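PDB 4PSN: ssDNA binding protein from Aeropyrum pernix, which binds single-stranded DNA, which it probably entraps in a system of tunnels formed between its subunits. Local coordinates for residues F55-N60 with L90-W95. Residues are numbered along the deposited sequence; the frame is centred on the assembly and turned at random.
Sequences FELLVN and LRVELW
L57 and L58 of helix 40-61 meet L90 and V92 of strand 83-97 in a small, buried, wholly apolar helix-on-sheet contact, in the layer where the helix covers one face of the N-terminal antiparallel sheet, three-stranded within the chain and continued into the second subunit at W95. The two segments run nearly parallel, 23° apart, with their axes 11.0 Å from each other at closest approach, so side chains alone bridge the gap. On the helix side L57 makes two of the three contacts: with CG anti to the backbone N (chi1 177°), it sends CD2 tip to tip against two strand residues at once, 3.9 Å from L90 CD2 and 3.9 Å from V92 CG2. Next along the helix, L58 carries its CG beside the backbone N (chi1 -71°), which swings the branch across V92 at a slant and leaves L58 CD2 3.9 Å from V92 CG1. V92 is thus shared, one methyl for each leucine. Strand alternation does the sorting: L90 and V92 point to the helix, while R91 and E93 turn away, E93 to a salt bridge with R71 and R91 to one with D31 of the third subunit. L62 packs on both L57 and V92, and F110 of the second subunit also packs on L57. With no hydrogen bond across it and methyls at van der Waals distance, this patch can add only dispersion and the exclusion of water to the hold of helix on sheet.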
ATOM      1  N   PHE C  55     -21.756  -8.834   4.270  1.00 27.38           N
ATOM      2  CA  PHE C  55     -21.723 -10.281   4.321  1.00 27.14           C
ATOM      3  C   PHE C  55     -22.902 -10.868   3.527  1.00 28.75           C
ATOM      4  O   PHE C  55     -22.736 -11.801   2.749  1.00 27.80           O
ATOM      5  CB  PHE C  55     -21.738 -10.792   5.766  1.00 24.66           C
ATOM      6  CG  PHE C  55     -21.778 -12.291   5.866  1.00 29.98           C
ATOM      7  CD1 PHE C  55     -20.612 -13.025   5.883  1.00 31.78           C
ATOM      8  CD2 PHE C  55     -22.984 -12.965   5.915  1.00 32.08           C
ATOM      9  CE1 PHE C  55     -20.650 -14.407   5.969  1.00 32.49           C
ATOM     10  CE2 PHE C  55     -23.023 -14.341   5.995  1.00 30.20           C
ATOM     11  CZ  PHE C  55     -21.856 -15.059   6.020  1.00 29.50           C
ATOM     12  N   GLU C  56     -24.088 -10.310   3.711  1.00 26.22           N
ATOM     13  CA  GLU C  56     -25.265 -10.828   3.016  1.00 30.46           C
ATOM     14  C   GLU C  56     -25.166 -10.612   1.505  1.00 34.36           C
ATOM     15  O   GLU C  56     -25.541 -11.483   0.710  1.00 33.21           O
ATOM     16  CB  GLU C  56     -26.542 -10.181   3.551  1.00 34.30           C
ATOM     17  CG  GLU C  56     -26.832 -10.542   4.982  1.00 43.47           C
ATOM     18  CD  GLU C  56     -26.947 -12.051   5.189  1.00 49.67           C
ATOM     19  OE1 GLU C  56     -27.441 -12.748   4.274  1.00 49.65           O
ATOM     20  OE2 GLU C  56     -26.529 -12.538   6.262  1.00 51.73           O
ATOM     21  N   LEU C  57     -24.662  -9.453   1.109  1.00 31.15           N
ATOM     22  CA  LEU C  57     -24.526  -9.143  -0.313  1.00 26.74           C
ATOM     23  C   LEU C  57     -23.494 -10.054  -0.980  1.00 27.70           C
ATOM     24  O   LEU C  57     -23.770 -10.699  -1.992  1.00 26.79           O
ATOM     25  CB  LEU C  57     -24.144  -7.675  -0.496  1.00 27.42           C
ATOM     26  CG  LEU C  57     -23.888  -7.182  -1.928  1.00 28.91           C
ATOM     27  CD1 LEU C  57     -25.101  -7.444  -2.798  1.00 25.25           C
ATOM     28  CD2 LEU C  57     -23.524  -5.699  -1.968  1.00 27.19           C
ATOM     29  N   LEU C  58     -22.302 -10.106  -0.404  1.00 26.07           N
ATOM     30  CA  LEU C  58     -21.182 -10.784  -1.045  1.00 28.05           C
ATOM     31  C   LEU C  58     -21.342 -12.287  -1.056  1.00 30.85           C
ATOM     32  O   LEU C  58     -21.193 -12.931  -2.092  1.00 37.24           O
ATOM     33  CB  LEU C  58     -19.852 -10.403  -0.374  1.00 26.30           C
ATOM     34  CG  LEU C  58     -19.409  -8.969  -0.655  1.00 30.70           C
ATOM     35  CD1 LEU C  58     -18.151  -8.609   0.123  1.00 32.82           C
ATOM     36  CD2 LEU C  58     -19.187  -8.777  -2.152  1.00 35.05           C
ATOM     37  N   VAL C  59     -21.635 -12.839   0.112  1.00 29.16           N
ATOM     38  CA  VAL C  59     -21.651 -14.275   0.290  1.00 31.11           C
ATOM     39  C   VAL C  59     -22.966 -14.897  -0.173  1.00 32.52           C
ATOM     40  O   VAL C  59     -22.957 -15.959  -0.788  1.00 28.35           O
ATOM     41  CB  VAL C  59     -21.354 -14.660   1.766  1.00 35.03           C
ATOM     42  CG1 VAL C  59     -21.354 -16.157   1.938  1.00 37.99           C
ATOM     43  CG2 VAL C  59     -20.005 -14.070   2.204  1.00 36.80           C
ATOM     44  N   ASN C  60     -24.092 -14.234   0.099  1.00 28.93           N
ATOM     45  CA  ASN C  60     -25.380 -14.823  -0.253  1.00 30.18           C
ATOM     46  C   ASN C  60     -25.996 -14.353  -1.572  1.00 36.76           C
ATOM     47  O   ASN C  60     -26.630 -15.147  -2.277  1.00 36.83           O
ATOM     48  CB  ASN C  60     -26.386 -14.660   0.886  1.00 36.16           C
ATOM     49  CG  ASN C  60     -25.939 -15.355   2.157  1.00 45.69           C
ATOM     50  OD1 ASN C  60     -26.104 -14.829   3.257  1.00 47.26           O
ATOM     51  ND2 ASN C  60     -25.354 -16.539   2.010  1.00 46.08           N
ATOM     52  N   LEU C  90     -23.312   2.759  -2.866  1.00 25.06           N
ATOM     53  CA  LEU C  90     -22.583   1.514  -2.708  1.00 26.51           C
ATOM     54  C   LEU C  90     -22.226   0.958  -4.080  1.00 28.89           C
ATOM     55  O   LEU C  90     -23.080   0.841  -4.952  1.00 29.37           O
ATOM     56  CB  LEU C  90     -23.411   0.494  -1.921  1.00 27.24           C
ATOM     57  CG  LEU C  90     -22.787  -0.899  -1.864  1.00 32.07           C
ATOM     58  CD1 LEU C  90     -21.468  -0.865  -1.110  1.00 28.15           C
ATOM     59  CD2 LEU C  90     -23.759  -1.898  -1.229  1.00 26.93           C
ATOM     60  N   ARG C  91     -20.958   0.622  -4.272  1.00 22.73           N
ATOM     61  CA  ARG C  91     -20.527   0.021  -5.521  1.00 29.63           C
ATOM     62  C   ARG C  91     -19.669  -1.176  -5.191  1.00 27.88           C
ATOM     63  O   ARG C  91     -18.762  -1.085  -4.373  1.00 24.09           O
ATOM     64  CB  ARG C  91     -19.738   1.022  -6.362  1.00 40.99           C
ATOM     65  CG  ARG C  91     -19.154   0.422  -7.626  1.00 58.53           C
ATOM     66  CD  ARG C  91     -18.037   1.293  -8.203  1.00 69.92           C
ATOM     67  NE  ARG C  91     -18.524   2.589  -8.664  1.00 78.44           N
ATOM     68  CZ  ARG C  91     -17.739   3.574  -9.094  1.00 83.12           C
ATOM     69  NH1 ARG C  91     -16.419   3.414  -9.117  1.00 83.10           N
ATOM     70  NH2 ARG C  91     -18.274   4.720  -9.496  1.00 83.50           N
ATOM     71  N   VAL C  92     -19.969  -2.311  -5.810  1.00 24.48           N
ATOM     72  CA  VAL C  92     -19.197  -3.515  -5.559  1.00 23.02           C
ATOM     73  C   VAL C  92     -18.738  -4.077  -6.892  1.00 29.13           C
ATOM     74  O   VAL C  92     -19.497  -4.101  -7.855  1.00 30.25           O
ATOM     75  CB  VAL C  92     -20.016  -4.566  -4.772  1.00 31.41           C
ATOM     76  CG1 VAL C  92     -19.276  -5.897  -4.732  1.00 39.19           C
ATOM     77  CG2 VAL C  92     -20.301  -4.080  -3.346  1.00 25.87           C
ATOM     78  N   GLU C  93     -17.472  -4.470  -6.959  1.00 29.86           N
ATOM     79  CA  GLU C  93     -16.950  -5.164  -8.121  1.00 32.02           C
ATOM     80  C   GLU C  93     -16.519  -6.550  -7.678  1.00 31.23           C
ATOM     81  O   GLU C  93     -16.090  -6.742  -6.546  1.00 28.26           O
ATOM     82  CB  GLU C  93     -15.773  -4.402  -8.728  1.00 31.53           C
ATOM     83  CG  GLU C  93     -16.169  -3.065  -9.360  1.00 33.16           C
ATOM     84  CD  GLU C  93     -14.985  -2.119  -9.494  1.00 40.74           C
ATOM     85  OE1 GLU C  93     -14.657  -1.431  -8.497  1.00 39.62           O
ATOM     86  OE2 GLU C  93     -14.371  -2.076 -10.587  1.00 39.27           O
ATOM     87  N   LEU C  94     -16.646  -7.516  -8.573  1.00 28.20           N
ATOM     88  CA  LEU C  94     -16.280  -8.879  -8.263  1.00 26.85           C
ATOM     89  C   LEU C  94     -15.529  -9.487  -9.435  1.00 24.04           C
ATOM     90  O   LEU C  94     -15.880  -9.269 -10.604  1.00 24.66           O
ATOM     91  CB  LEU C  94     -17.536  -9.702  -7.940  1.00 24.75           C
ATOM     92  CG  LEU C  94     -17.382 -11.217  -7.785  1.00 28.49           C
ATOM     93  CD1 LEU C  94     -16.584 -11.554  -6.543  1.00 29.34           C
ATOM     94  CD2 LEU C  94     -18.773 -11.889  -7.758  1.00 27.50           C
ATOM     95  N   TRP C  95     -14.501 -10.258  -9.108  1.00 21.11           N
ATOM     96  CA  TRP C  95     -13.724 -10.978 -10.090  1.00 24.79           C
ATOM     97  C   TRP C  95     -13.670 -12.425  -9.617  1.00 30.30           C
ATOM     98  O   TRP C  95     -13.292 -12.704  -8.470  1.00 24.45           O
ATOM     99  CB  TRP C  95     -12.296 -10.409 -10.164  1.00 21.80           C
ATOM    100  CG  TRP C  95     -12.139  -8.995 -10.685  1.00 21.43           C
ATOM    101  CD1 TRP C  95     -11.765  -8.632 -11.950  1.00 26.26           C
ATOM    102  CD2 TRP C  95     -12.275  -7.766  -9.942  1.00 23.01           C
ATOM    103  NE1 TRP C  95     -11.689  -7.258 -12.049  1.00 25.73           N
ATOM    104  CE2 TRP C  95     -11.987  -6.705 -10.830  1.00 23.14           C
ATOM    105  CE3 TRP C  95     -12.612  -7.461  -8.615  1.00 24.18           C
ATOM    106  CZ2 TRP C  95     -12.037  -5.357 -10.441  1.00 22.05           C
ATOM    107  CZ3 TRP C  95     -12.657  -6.126  -8.226  1.00 22.26           C
ATOM    108  CH2 TRP C  95     -12.373  -5.089  -9.139  1.00 25.74           C
TER